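Local coordinates for beta-catenin homolog sys-1 (Caenorhabditis elegans, PDB 3C2G), which acts as a transcription coregulator in the Wnt signaling asymmetry pathway, directly binding the TCF factor POP-1 to activate or repress target genes, at residues A[75-89]-A[133-147]. Sequence-based numbering, arbitrary orientation.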
# COMPACT_ATOMS: atom_id res chain seq x y z
N ALA A 75 -26.24 33.46 -12.96
CA ALA A 75 -26.39 32.00 -12.92
C ALA A 75 -26.93 31.46 -14.23
O ALA A 75 -26.52 30.39 -14.69
CB ALA A 75 -27.27 31.57 -11.77
N GLN A 76 -27.85 32.21 -14.83
CA GLN A 76 -28.46 31.77 -16.08
C GLN A 76 -27.50 31.88 -17.27
O GLN A 76 -27.40 30.97 -18.10
CB GLN A 76 -29.77 32.50 -16.33
CG GLN A 76 -30.71 31.72 -17.23
CD GLN A 76 -32.02 32.42 -17.49
OE1 GLN A 76 -32.53 33.18 -16.65
NE2 GLN A 76 -32.57 32.19 -18.67
N LEU A 77 -26.79 33.00 -17.35
CA LEU A 77 -25.79 33.20 -18.39
C LEU A 77 -24.71 32.15 -18.29
O LEU A 77 -24.48 31.39 -19.24
CB LEU A 77 -25.19 34.62 -18.30
CG LEU A 77 -24.03 34.99 -19.23
CD1 LEU A 77 -24.45 35.03 -20.68
CD2 LEU A 77 -23.45 36.32 -18.81
N TRP A 78 -24.07 32.08 -17.12
CA TRP A 78 -22.98 31.12 -16.86
C TRP A 78 -23.40 29.66 -17.00
O TRP A 78 -22.62 28.84 -17.50
CB TRP A 78 -22.34 31.37 -15.49
CG TRP A 78 -21.80 32.78 -15.32
CD1 TRP A 78 -21.52 33.69 -16.32
CD2 TRP A 78 -21.43 33.42 -14.10
NE1 TRP A 78 -21.02 34.86 -15.78
CE2 TRP A 78 -20.94 34.72 -14.42
CE3 TRP A 78 -21.45 33.03 -12.75
CZ2 TRP A 78 -20.51 35.62 -13.46
CZ3 TRP A 78 -21.01 33.93 -11.78
CH2 TRP A 78 -20.54 35.21 -12.14
N TYR A 79 -24.62 29.32 -16.61
CA TYR A 79 -25.06 27.95 -16.77
C TYR A 79 -24.98 27.54 -18.23
O TYR A 79 -24.61 26.41 -18.54
CB TYR A 79 -26.47 27.71 -16.22
CG TYR A 79 -26.90 26.27 -16.34
CD1 TYR A 79 -26.59 25.34 -15.34
CD2 TYR A 79 -27.60 25.82 -17.46
CE1 TYR A 79 -26.97 24.01 -15.45
CE2 TYR A 79 -27.99 24.48 -17.58
CZ TYR A 79 -27.67 23.58 -16.57
OH TYR A 79 -28.06 22.26 -16.66
N ASN A 80 -25.35 28.46 -19.12
CA ASN A 80 -25.32 28.21 -20.56
C ASN A 80 -23.90 28.05 -21.09
O ASN A 80 -23.59 27.08 -21.78
CB ASN A 80 -26.04 29.32 -21.32
CG ASN A 80 -27.55 29.16 -21.31
OD1 ASN A 80 -28.14 28.78 -22.31
ND2 ASN A 80 -28.18 29.44 -20.18
N LEU A 81 -23.04 29.02 -20.76
CA LEU A 81 -21.64 28.99 -21.16
C LEU A 81 -20.88 27.79 -20.57
O LEU A 81 -20.08 27.15 -21.26
CB LEU A 81 -20.96 30.30 -20.79
CG LEU A 81 -21.59 31.61 -21.28
CD1 LEU A 81 -20.90 32.79 -20.66
CD2 LEU A 81 -21.56 31.74 -22.80
N LEU A 82 -21.14 27.48 -19.30
CA LEU A 82 -20.46 26.35 -18.67
C LEU A 82 -20.93 25.04 -19.26
O LEU A 82 -20.15 24.09 -19.34
CB LEU A 82 -20.63 26.38 -17.15
CG LEU A 82 -19.98 27.59 -16.48
CD1 LEU A 82 -20.39 27.71 -15.01
CD2 LEU A 82 -18.46 27.56 -16.65
N ASP A 83 -22.18 25.01 -19.71
CA ASP A 83 -22.70 23.81 -20.36
C ASP A 83 -22.07 23.59 -21.73
O ASP A 83 -21.84 22.45 -22.13
CB ASP A 83 -24.22 23.84 -20.49
CG ASP A 83 -24.78 22.51 -20.96
OD1 ASP A 83 -24.72 21.52 -20.19
OD2 ASP A 83 -25.25 22.44 -22.11
N ILE A 84 -21.79 24.68 -22.44
CA ILE A 84 -21.04 24.59 -23.68
C ILE A 84 -19.66 24.04 -23.34
O ILE A 84 -19.21 23.05 -23.92
CB ILE A 84 -20.93 25.97 -24.39
CG1 ILE A 84 -22.27 26.37 -25.03
CG2 ILE A 84 -19.83 25.95 -25.45
CD1 ILE A 84 -22.42 27.88 -25.26
N LEU A 85 -18.99 24.68 -22.39
CA LEU A 85 -17.66 24.25 -21.98
C LEU A 85 -17.62 22.77 -21.60
O LEU A 85 -16.71 22.05 -22.02
CB LEU A 85 -17.14 25.12 -20.84
CG LEU A 85 -15.76 24.80 -20.27
CD1 LEU A 85 -14.64 24.77 -21.33
CD2 LEU A 85 -15.44 25.80 -19.18
N ARG A 86 -18.60 22.33 -20.81
CA ARG A 86 -18.68 20.93 -20.42
C ARG A 86 -18.73 20.03 -21.64
O ARG A 86 -18.02 19.03 -21.71
CB ARG A 86 -19.90 20.69 -19.53
CG ARG A 86 -20.05 19.24 -19.05
CD ARG A 86 -21.18 19.06 -18.05
NE ARG A 86 -22.47 19.32 -18.66
CZ ARG A 86 -23.17 18.42 -19.35
NH1 ARG A 86 -22.70 17.18 -19.50
NH2 ARG A 86 -24.34 18.76 -19.89
N ARG A 87 -19.54 20.42 -22.61
CA ARG A 87 -19.71 19.63 -23.83
C ARG A 87 -18.41 19.52 -24.63
O ARG A 87 -18.12 18.45 -25.19
CB ARG A 87 -20.87 20.18 -24.65
CG ARG A 87 -22.22 19.89 -23.98
CD ARG A 87 -23.41 20.52 -24.68
NE ARG A 87 -24.46 19.51 -24.81
CZ ARG A 87 -25.47 19.34 -23.96
NH1 ARG A 87 -25.61 20.14 -22.91
NH2 ARG A 87 -26.34 18.37 -24.17
N PHE A 88 -17.63 20.59 -24.65
CA PHE A 88 -16.30 20.59 -25.26
C PHE A 88 -15.34 19.58 -24.64
O PHE A 88 -14.35 19.20 -25.26
CB PHE A 88 -15.66 21.98 -25.14
CG PHE A 88 -16.13 22.96 -26.16
CD1 PHE A 88 -17.29 22.73 -26.90
CD2 PHE A 88 -15.43 24.15 -26.37
CE1 PHE A 88 -17.72 23.65 -27.85
CE2 PHE A 88 -15.85 25.08 -27.31
CZ PHE A 88 -17.00 24.83 -28.06
N THR A 89 -15.61 19.16 -23.41
CA THR A 89 -14.69 18.28 -22.70
C THR A 89 -15.00 16.79 -22.89
O THR A 89 -14.18 15.94 -22.55
CB THR A 89 -14.58 18.63 -21.20
OG1 THR A 89 -15.87 18.54 -20.60
CG2 THR A 89 -14.03 20.04 -21.02
N MSE A 133 -26.80 29.57 -8.08
CA MSE A 133 -25.38 29.29 -8.31
C MSE A 133 -24.91 27.85 -8.08
O MSE A 133 -23.95 27.41 -8.70
CB MSE A 133 -24.53 30.28 -7.53
CG MSE A 133 -24.48 31.65 -8.18
SE MSE A 133 -23.63 31.61 -9.95
CE MSE A 133 -21.83 31.13 -9.34
N LYS A 134 -25.61 27.10 -7.21
CA LYS A 134 -25.24 25.70 -6.94
C LYS A 134 -25.20 24.85 -8.21
O LYS A 134 -24.40 23.93 -8.33
CB LYS A 134 -26.15 25.07 -5.86
CG LYS A 134 -27.53 24.58 -6.34
CD LYS A 134 -28.37 23.95 -5.22
CE LYS A 134 -28.84 25.01 -4.21
NZ LYS A 134 -29.90 24.52 -3.27
N HIS A 135 -26.04 25.19 -9.18
CA HIS A 135 -26.07 24.48 -10.45
C HIS A 135 -24.87 24.79 -11.35
O HIS A 135 -24.42 23.92 -12.10
CB HIS A 135 -27.38 24.73 -11.18
CG HIS A 135 -28.58 24.43 -10.34
ND1 HIS A 135 -28.93 23.14 -9.98
CD2 HIS A 135 -29.49 25.24 -9.76
CE1 HIS A 135 -30.01 23.18 -9.22
NE2 HIS A 135 -30.38 24.44 -9.08
N CYS A 136 -24.34 26.00 -11.24
CA CYS A 136 -23.09 26.36 -11.91
C CYS A 136 -21.91 25.61 -11.32
O CYS A 136 -21.08 25.05 -12.05
CB CYS A 136 -22.85 27.87 -11.88
SG CYS A 136 -23.98 28.77 -12.97
N ALA A 137 -21.84 25.60 -9.99
CA ALA A 137 -20.86 24.82 -9.24
C ALA A 137 -20.82 23.36 -9.71
O ALA A 137 -19.75 22.83 -10.03
CB ALA A 137 -21.16 24.88 -7.76
N ASN A 138 -21.99 22.73 -9.77
CA ASN A 138 -22.06 21.31 -10.10
C ASN A 138 -21.53 21.04 -11.49
O ASN A 138 -20.94 20.00 -11.76
CB ASN A 138 -23.48 20.77 -9.95
CG ASN A 138 -23.59 19.31 -10.35
OD1 ASN A 138 -24.29 18.96 -11.32
ND2 ASN A 138 -22.86 18.43 -9.63
N GLN A 139 -21.72 22.01 -12.36
CA GLN A 139 -21.27 21.92 -13.73
C GLN A 139 -19.75 22.07 -13.86
O GLN A 139 -19.12 21.39 -14.66
CB GLN A 139 -21.98 22.97 -14.57
CG GLN A 139 -22.19 22.51 -15.97
CD GLN A 139 -23.44 23.08 -16.56
OE1 GLN A 139 -23.72 24.29 -16.43
NE2 GLN A 139 -24.21 22.22 -17.22
N VAL A 140 -19.17 22.96 -13.07
CA VAL A 140 -17.72 23.12 -13.05
C VAL A 140 -17.01 21.87 -12.49
O VAL A 140 -15.95 21.48 -13.00
CB VAL A 140 -17.32 24.39 -12.30
CG1 VAL A 140 -15.81 24.46 -12.12
CG2 VAL A 140 -17.84 25.63 -13.05
N PHE A 141 -17.59 21.23 -11.47
CA PHE A 141 -17.07 19.95 -10.98
C PHE A 141 -17.10 18.87 -12.06
O PHE A 141 -16.17 18.08 -12.14
CB PHE A 141 -17.80 19.45 -9.72
CG PHE A 141 -17.40 20.18 -8.46
CD1 PHE A 141 -16.08 20.14 -8.02
CD2 PHE A 141 -18.33 20.89 -7.73
CE1 PHE A 141 -15.70 20.80 -6.86
CE2 PHE A 141 -17.96 21.55 -6.58
CZ PHE A 141 -16.64 21.51 -6.14
N GLN A 142 -18.14 18.85 -12.88
CA GLN A 142 -18.17 17.91 -14.02
C GLN A 142 -17.11 18.20 -15.09
O GLN A 142 -16.62 17.28 -15.75
CB GLN A 142 -19.55 17.89 -14.66
CG GLN A 142 -20.56 17.00 -13.98
CD GLN A 142 -21.97 17.30 -14.44
OE1 GLN A 142 -22.45 16.72 -15.42
NE2 GLN A 142 -22.63 18.23 -13.75
N ILE A 143 -16.76 19.47 -15.27
CA ILE A 143 -15.77 19.89 -16.25
C ILE A 143 -14.37 19.42 -15.81
O ILE A 143 -13.61 18.88 -16.61
CB ILE A 143 -15.82 21.43 -16.47
CG1 ILE A 143 -17.04 21.80 -17.33
CG2 ILE A 143 -14.53 21.95 -17.08
CD1 ILE A 143 -17.50 23.26 -17.14
N PHE A 144 -14.05 19.64 -14.53
CA PHE A 144 -12.81 19.13 -13.95
C PHE A 144 -12.74 17.61 -14.06
O PHE A 144 -11.75 17.07 -14.51
CB PHE A 144 -12.71 19.52 -12.49
CG PHE A 144 -12.17 20.89 -12.28
CD1 PHE A 144 -10.87 21.20 -12.63
CD2 PHE A 144 -12.96 21.87 -11.69
CE1 PHE A 144 -10.36 22.49 -12.42
CE2 PHE A 144 -12.45 23.16 -11.46
CZ PHE A 144 -11.15 23.46 -11.83
N ASN A 145 -13.82 16.95 -13.67
CA ASN A 145 -13.91 15.50 -13.78
C ASN A 145 -13.70 15.02 -15.21
O ASN A 145 -12.94 14.09 -15.42
CB ASN A 145 -15.24 14.98 -13.23
CG ASN A 145 -15.30 13.46 -13.20
OD1 ASN A 145 -14.56 12.82 -12.45
ND2 ASN A 145 -16.16 12.89 -14.03
N CYS A 146 -14.34 15.66 -16.18
CA CYS A 146 -14.19 15.26 -17.58
C CYS A 146 -12.78 15.43 -18.14
O CYS A 146 -12.30 14.56 -18.85
CB CYS A 146 -15.15 16.03 -18.46
SG CYS A 146 -16.81 15.41 -18.40
N ILE A 147 -12.13 16.55 -17.83
CA ILE A 147 -10.76 16.77 -18.29
C ILE A 147 -9.79 15.79 -17.63
O ILE A 147 -8.93 15.21 -18.30
CB ILE A 147 -10.28 18.22 -18.07
CG1 ILE A 147 -11.17 19.21 -18.83
CG2 ILE A 147 -8.84 18.38 -18.54
CD1 ILE A 147 -10.94 20.65 -18.42
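Gln139 fits as a knob into a hole formed by Tyr79, Leu82, Asp83 and Arg86. Its OE1 lies over one face of the Tyr79 ring, toward the rim, 3.2 Å from CD1, with ring and amide planes 40° apart. Tyr79 brings its ring there with CG anti to the backbone N (chi1 -178°). With an alanine in place of Tyr79, the Gln139 amide would probably lose this cover and be freer to turn. The Arg86 guanidinium plane is nearly parallel to that amide, and Gln139 NE2 sits at the guanidinium edge.

Apolar packing dominates elsewhere. Cys136 is a second knob, among Ala75, Trp78, Tyr79 and Leu82; its SG is 4.0 Å from Trp78 CB. The SE of selenomethionine Met133 makes an oblique Met-aromatic contact with Trp78, and its CE lies at the ring edge, 3.8 Å from Trp78 CZ3. Leu82 CD1 meets Val140 CG2 at 3.8 Å. Ile143 CD1 reaches Leu85 CD2, and Thr89 CG2 packs on Ile147 CG1.

Asp83 OD1 takes Arg86 NH2 at 2.8 Å in a salt bridge within helix 71-90; OD2 forms another with Arg31 of helix 20-37. Helix 115-122 adds Leu122 beside Trp78 and Met133.

The helices run nearly parallel, 16° apart, consistent with side-by-side helix stacking in an armadillo domain. No hydrogen bond joins the two segments, so shape, apolar burial and Gln139 amide packing probably hold the pair together.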